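Local coordinates for 6-aminohexanoate-dimer hydrolase (Bacillus anthracis, PDB 4GB7), which probably hydrolyses amide bonds, as in the 6-aminohexanoate dimer, using a serine-hydrolase fold of the beta-lactamase and penicillin-binding-protein superfamily, at residues 160-166 and 177-183; 185-190 and 253-257. All blocks are in the same frame, centred on the assembly; numbering follows the deposited sequence.

Interaction 1. Residues 160-166 and 177-183; sequences DLEKTAD and FGKATLQ
Four backbone hydrogen bonds tie Leu161, Lys163, Ala165 and Asp166 to the 177-183 segment. Ala165 N gives a nearly straight bond to Ala180 O (2.9 Å, 165° at the hydrogen), and Leu182 N donates to Lys163 O at 3.0 Å; together they flank the single beta bridge between Thr164 and Thr181. At the ends of the pairing, Gln183 N and Asp166 N each reach a carbonyl lone pair, on Leu161 O and Gly178 O respectively.

Side-chain polar groups work mainly through neighbours and water. Asp160 OD1 takes the N-H of Glu162 in an Asx turn, within a type I turn from Asp160 to Lys163. Glu162 bends at chi2 (-48°), which brings its carboxylate alongside the aliphatic part of Gln183, OE2 lying 3.6 Å from Gln183 CB. One water links Glu162 OE1 to Thr181 OG1 and another joins Glu162 OE2 to Gln183 OE1, while Gln183 NE2 turns to Asn357 and Asp187. Thr164 OG1 donates to Asp166 OD1 at 2.7 Å, and OD2 of the same carboxylate accepts from Asn174 N.

Apolar contact is concentrated on two leucines set roughly perpendicular to each other, with Leu161 CD2 3.9 Å from Leu182 CB. Leu182 CD1 lies against Lys163 O (3.2 Å) and the backbone N of Ala165.

The pairing joins the turn after helix 143-155 to the start of helix 182-186: Leu161 packs on the former helix, whereas Ala165, Phe177 and Leu182 face helix 251-265.

Interaction 2. Residues 185-190 and 253-257; sequences LMDMQV and STETL
Ser253 OG and Val190 N share one water, 2.7 Å from the hydroxyl and 3.1 Å from the amide, which accepts the Val190 N-H. The water joins helix 251-265 to the residue just after the Schellman motif that ends helix 182-186. In that motif Met188, with positive phi (58°), is the C-prime residue; Gln189 N bonds to Gln184 O and Met188 N to Leu185 O.

The rest is buried packing. The Leu185 and Leu257 side chains lie side by side, running antiparallel, with Leu185 CB 3.8 Å from Leu257 CG. The two methyls of Leu185 diverge: CD1 meets Thr256 CG2 and CD2 lies against Ser253 CA. Two selenomethionines extend the contact at separate places. Met186 runs roughly perpendicular to Leu257, its SE against CD1, while Met188, bent at chi2 (-61°), carries its selenium to Ser253 CB.

Helix 143-155 packs against the Met188, Thr254 and Leu257 side chains; the first two touch Lys143, the lysine of a possible SxxK motif like that of serine beta-lactamases. Thr254 OG1 is hydrogen-bonded to Gln358 OE1, and the terminal CE of Met188 lies 3.6 Å from that hydroxyl.

In the fold
The two contacts follow one another along the chain and share helix 182-186: interaction 1 pairs its start with residues 160-166, and interaction 2 packs its last turn and the following loop on helix 251-265. Their centres lie 9 Å apart, and Phe177 joins them, its CE1 coming to 3.4 Å from Ser253 N and its CD1 touching Leu185. Ala180 CB also meets Val190 CG2. Interaction 1 is the more peripheral, about 22 Å from the chain centre against 14 Å for interaction 2, which approaches the putative SxxK lysine. Both belong to the helical part of the beta-lactamase-like fold, connecting its partly exposed edge to packing beside the probable active site.

Interaction 1. Residues 160-166 and 177-183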
# COMPACT_ATOMS: atom_id res chain seq x y z
N ASP A 160 -13.31 13.68 13.82
CA ASP A 160 -13.01 13.12 15.12
C ASP A 160 -12.92 11.62 14.92
O ASP A 160 -13.90 10.98 14.51
CB ASP A 160 -14.15 13.46 16.05
CG ASP A 160 -13.93 13.02 17.49
OD1 ASP A 160 -13.21 12.07 17.77
OD2 ASP A 160 -14.60 13.61 18.37
N LEU A 161 -11.74 11.07 15.22
CA LEU A 161 -11.48 9.66 15.01
C LEU A 161 -12.33 8.73 15.89
O LEU A 161 -12.48 7.56 15.60
CB LEU A 161 -10.00 9.39 15.18
CG LEU A 161 -9.06 10.05 14.18
CD1 LEU A 161 -7.60 9.67 14.46
CD2 LEU A 161 -9.42 9.67 12.75
N GLU A 162 -12.95 9.28 16.92
CA GLU A 162 -13.79 8.48 17.81
C GLU A 162 -15.27 8.55 17.44
O GLU A 162 -16.10 7.88 18.06
CB GLU A 162 -13.57 8.91 19.27
CG GLU A 162 -12.21 8.53 19.84
CD GLU A 162 -11.81 7.07 19.58
OE1 GLU A 162 -12.67 6.17 19.74
OE2 GLU A 162 -10.63 6.81 19.23
N LYS A 163 -15.60 9.36 16.42
CA LYS A 163 -16.94 9.36 15.85
C LYS A 163 -17.09 8.23 14.83
O LYS A 163 -16.09 7.68 14.31
CB LYS A 163 -17.26 10.74 15.29
CG LYS A 163 -17.45 11.77 16.38
CD LYS A 163 -17.85 13.12 15.81
CE LYS A 163 -18.01 14.11 16.95
NZ LYS A 163 -18.43 15.47 16.46
N THR A 164 -18.34 7.87 14.56
CA THR A 164 -18.67 6.83 13.61
C THR A 164 -18.57 7.36 12.19
O THR A 164 -18.80 8.53 11.92
CB THR A 164 -20.12 6.30 13.79
OG1 THR A 164 -21.05 7.38 13.68
CG2 THR A 164 -20.27 5.58 15.14
N ALA A 165 -18.24 6.47 11.26
CA ALA A 165 -18.21 6.83 9.86
C ALA A 165 -19.52 7.40 9.36
O ALA A 165 -19.51 8.29 8.50
CB ALA A 165 -17.76 5.64 8.99
N ASP A 166 -20.67 6.91 9.86
CA ASP A 166 -21.95 7.39 9.39
C ASP A 166 -22.32 8.75 9.97
O ASP A 166 -23.32 9.35 9.57
CB ASP A 166 -23.07 6.33 9.56
CG ASP A 166 -23.36 5.95 11.01
OD1 ASP A 166 -22.96 6.68 11.95
OD2 ASP A 166 -24.05 4.91 11.21
N PHE A 177 -19.93 -0.72 8.03
CA PHE A 177 -18.85 0.31 7.94
C PHE A 177 -19.29 1.64 8.52
O PHE A 177 -18.46 2.38 9.03
CB PHE A 177 -18.31 0.51 6.51
CG PHE A 177 -17.47 -0.64 6.03
CD1 PHE A 177 -16.27 -0.93 6.64
CD2 PHE A 177 -17.90 -1.41 4.96
CE1 PHE A 177 -15.49 -1.98 6.19
CE2 PHE A 177 -17.12 -2.46 4.52
CZ PHE A 177 -15.94 -2.75 5.15
N GLY A 178 -20.58 1.93 8.47
CA GLY A 178 -21.12 3.13 9.08
C GLY A 178 -21.01 3.23 10.59
O GLY A 178 -20.75 4.33 11.17
N LYS A 179 -21.23 2.09 11.23
CA LYS A 179 -21.26 1.97 12.67
C LYS A 179 -19.89 1.96 13.28
O LYS A 179 -19.74 2.20 14.48
CB LYS A 179 -22.09 0.72 13.06
CG LYS A 179 -23.56 0.91 12.74
CD LYS A 179 -24.40 -0.37 12.76
CE LYS A 179 -24.83 -0.82 14.13
NZ LYS A 179 -25.47 -2.17 13.99
N ALA A 180 -18.87 1.66 12.49
CA ALA A 180 -17.51 1.67 12.99
C ALA A 180 -17.02 3.08 13.21
O ALA A 180 -17.33 3.99 12.43
CB ALA A 180 -16.58 0.99 11.99
N THR A 181 -16.21 3.26 14.24
CA THR A 181 -15.53 4.55 14.42
C THR A 181 -14.42 4.66 13.40
O THR A 181 -13.94 3.65 12.87
CB THR A 181 -14.91 4.77 15.82
OG1 THR A 181 -13.85 3.82 16.04
CG2 THR A 181 -15.95 4.71 16.96
N LEU A 182 -13.98 5.90 13.16
CA LEU A 182 -12.88 6.11 12.24
C LEU A 182 -11.63 5.37 12.72
O LEU A 182 -10.92 4.78 11.89
CB LEU A 182 -12.59 7.58 12.05
CG LEU A 182 -13.47 8.27 11.02
CD1 LEU A 182 -14.96 8.19 11.33
CD2 LEU A 182 -13.01 9.71 10.84
N GLN A 183 -11.35 5.43 14.02
CA GLN A 183 -10.23 4.73 14.60
C GLN A 183 -10.29 3.22 14.36
O GLN A 183 -9.27 2.61 14.01
CB GLN A 183 -10.03 5.09 16.09
CG GLN A 183 -8.67 4.62 16.62
CD GLN A 183 -7.49 5.25 15.89
OE1 GLN A 183 -7.37 6.46 15.84
NE2 GLN A 183 -6.61 4.43 15.35
O HOH W 1 -12.78 3.93 18.48
O HOH W 2 -8.44 7.97 17.77

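Interaction 2. Residues 185-190 and 253-257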
# COMPACT_ATOMS: atom_id res chain seq x y z
N LEU A 185 -11.77 1.74 11.87
CA LEU A 185 -11.45 1.59 10.44
C LEU A 185 -9.94 1.69 10.21
O LEU A 185 -9.31 0.81 9.51
CB LEU A 185 -12.22 2.62 9.61
CG LEU A 185 -13.73 2.50 9.57
CD1 LEU A 185 -14.40 3.80 9.11
CD2 LEU A 185 -14.23 1.37 8.69
N MSE A 186 -9.34 2.74 10.76
CA MSE A 186 -7.87 2.94 10.72
C MSE A 186 -7.08 1.71 11.19
O MSE A 186 -6.02 1.36 10.62
CB MSE A 186 -7.48 4.17 11.55
CG MSE A 186 -7.85 5.51 10.94
SE MSE A 186 -6.65 5.91 9.48
CE MSE A 186 -5.36 6.84 10.54
N ASP A 187 -7.61 1.03 12.21
CA ASP A 187 -6.93 -0.13 12.79
C ASP A 187 -7.39 -1.49 12.23
O ASP A 187 -7.00 -2.54 12.78
CB ASP A 187 -7.07 -0.11 14.33
CG ASP A 187 -6.26 1.01 14.98
OD1 ASP A 187 -5.24 1.41 14.38
OD2 ASP A 187 -6.67 1.52 16.04
N MSE A 188 -8.23 -1.48 11.20
CA MSE A 188 -8.69 -2.71 10.58
C MSE A 188 -9.39 -3.62 11.62
O MSE A 188 -9.15 -4.78 11.72
CB MSE A 188 -7.52 -3.42 9.88
CG MSE A 188 -7.17 -2.74 8.60
SE MSE A 188 -8.45 -2.61 7.25
CE MSE A 188 -7.24 -2.25 5.79
N GLN A 189 -10.27 -3.03 12.41
CA GLN A 189 -11.02 -3.77 13.39
C GLN A 189 -12.54 -3.86 13.06
O GLN A 189 -13.39 -4.04 13.96
CB GLN A 189 -10.78 -3.18 14.76
CG GLN A 189 -9.37 -3.39 15.30
CD GLN A 189 -9.12 -2.60 16.54
OE1 GLN A 189 -9.90 -1.73 16.91
NE2 GLN A 189 -8.03 -2.91 17.22
N VAL A 190 -12.85 -3.79 11.77
CA VAL A 190 -14.21 -3.91 11.26
C VAL A 190 -14.33 -5.22 10.49
O VAL A 190 -13.63 -5.46 9.47
CB VAL A 190 -14.56 -2.69 10.38
CG1 VAL A 190 -16.01 -2.76 9.97
CG2 VAL A 190 -14.22 -1.36 11.12
N SER A 253 -12.60 -0.98 4.67
CA SER A 253 -12.35 -0.02 5.74
C SER A 253 -11.63 1.22 5.20
O SER A 253 -12.02 2.35 5.45
CB SER A 253 -11.56 -0.65 6.89
OG SER A 253 -12.31 -1.69 7.53
N THR A 254 -10.58 1.00 4.40
CA THR A 254 -9.88 2.11 3.77
C THR A 254 -10.78 2.87 2.79
O THR A 254 -10.74 4.10 2.72
CB THR A 254 -8.66 1.57 3.02
OG1 THR A 254 -8.00 0.62 3.84
CG2 THR A 254 -7.67 2.73 2.67
N GLU A 255 -11.63 2.14 2.05
CA GLU A 255 -12.53 2.78 1.08
C GLU A 255 -13.51 3.69 1.81
O GLU A 255 -13.83 4.78 1.31
CB GLU A 255 -13.28 1.78 0.23
CG GLU A 255 -12.40 0.91 -0.67
CD GLU A 255 -11.56 1.64 -1.70
OE1 GLU A 255 -11.77 2.86 -1.96
OE2 GLU A 255 -10.64 0.97 -2.25
N THR A 256 -13.94 3.26 3.00
CA THR A 256 -14.85 4.11 3.80
C THR A 256 -14.15 5.40 4.24
O THR A 256 -14.68 6.52 4.15
CB THR A 256 -15.41 3.33 4.99
OG1 THR A 256 -16.15 2.17 4.53
CG2 THR A 256 -16.37 4.22 5.85
N LEU A 257 -12.97 5.25 4.80
CA LEU A 257 -12.13 6.38 5.17
C LEU A 257 -11.92 7.35 4.00
O LEU A 257 -12.00 8.54 4.16
CB LEU A 257 -10.78 5.88 5.74
CG LEU A 257 -10.81 5.16 7.09
CD1 LEU A 257 -9.46 4.57 7.44
CD2 LEU A 257 -11.30 6.11 8.20
O HOH W 3 -11.39 -3.76 8.98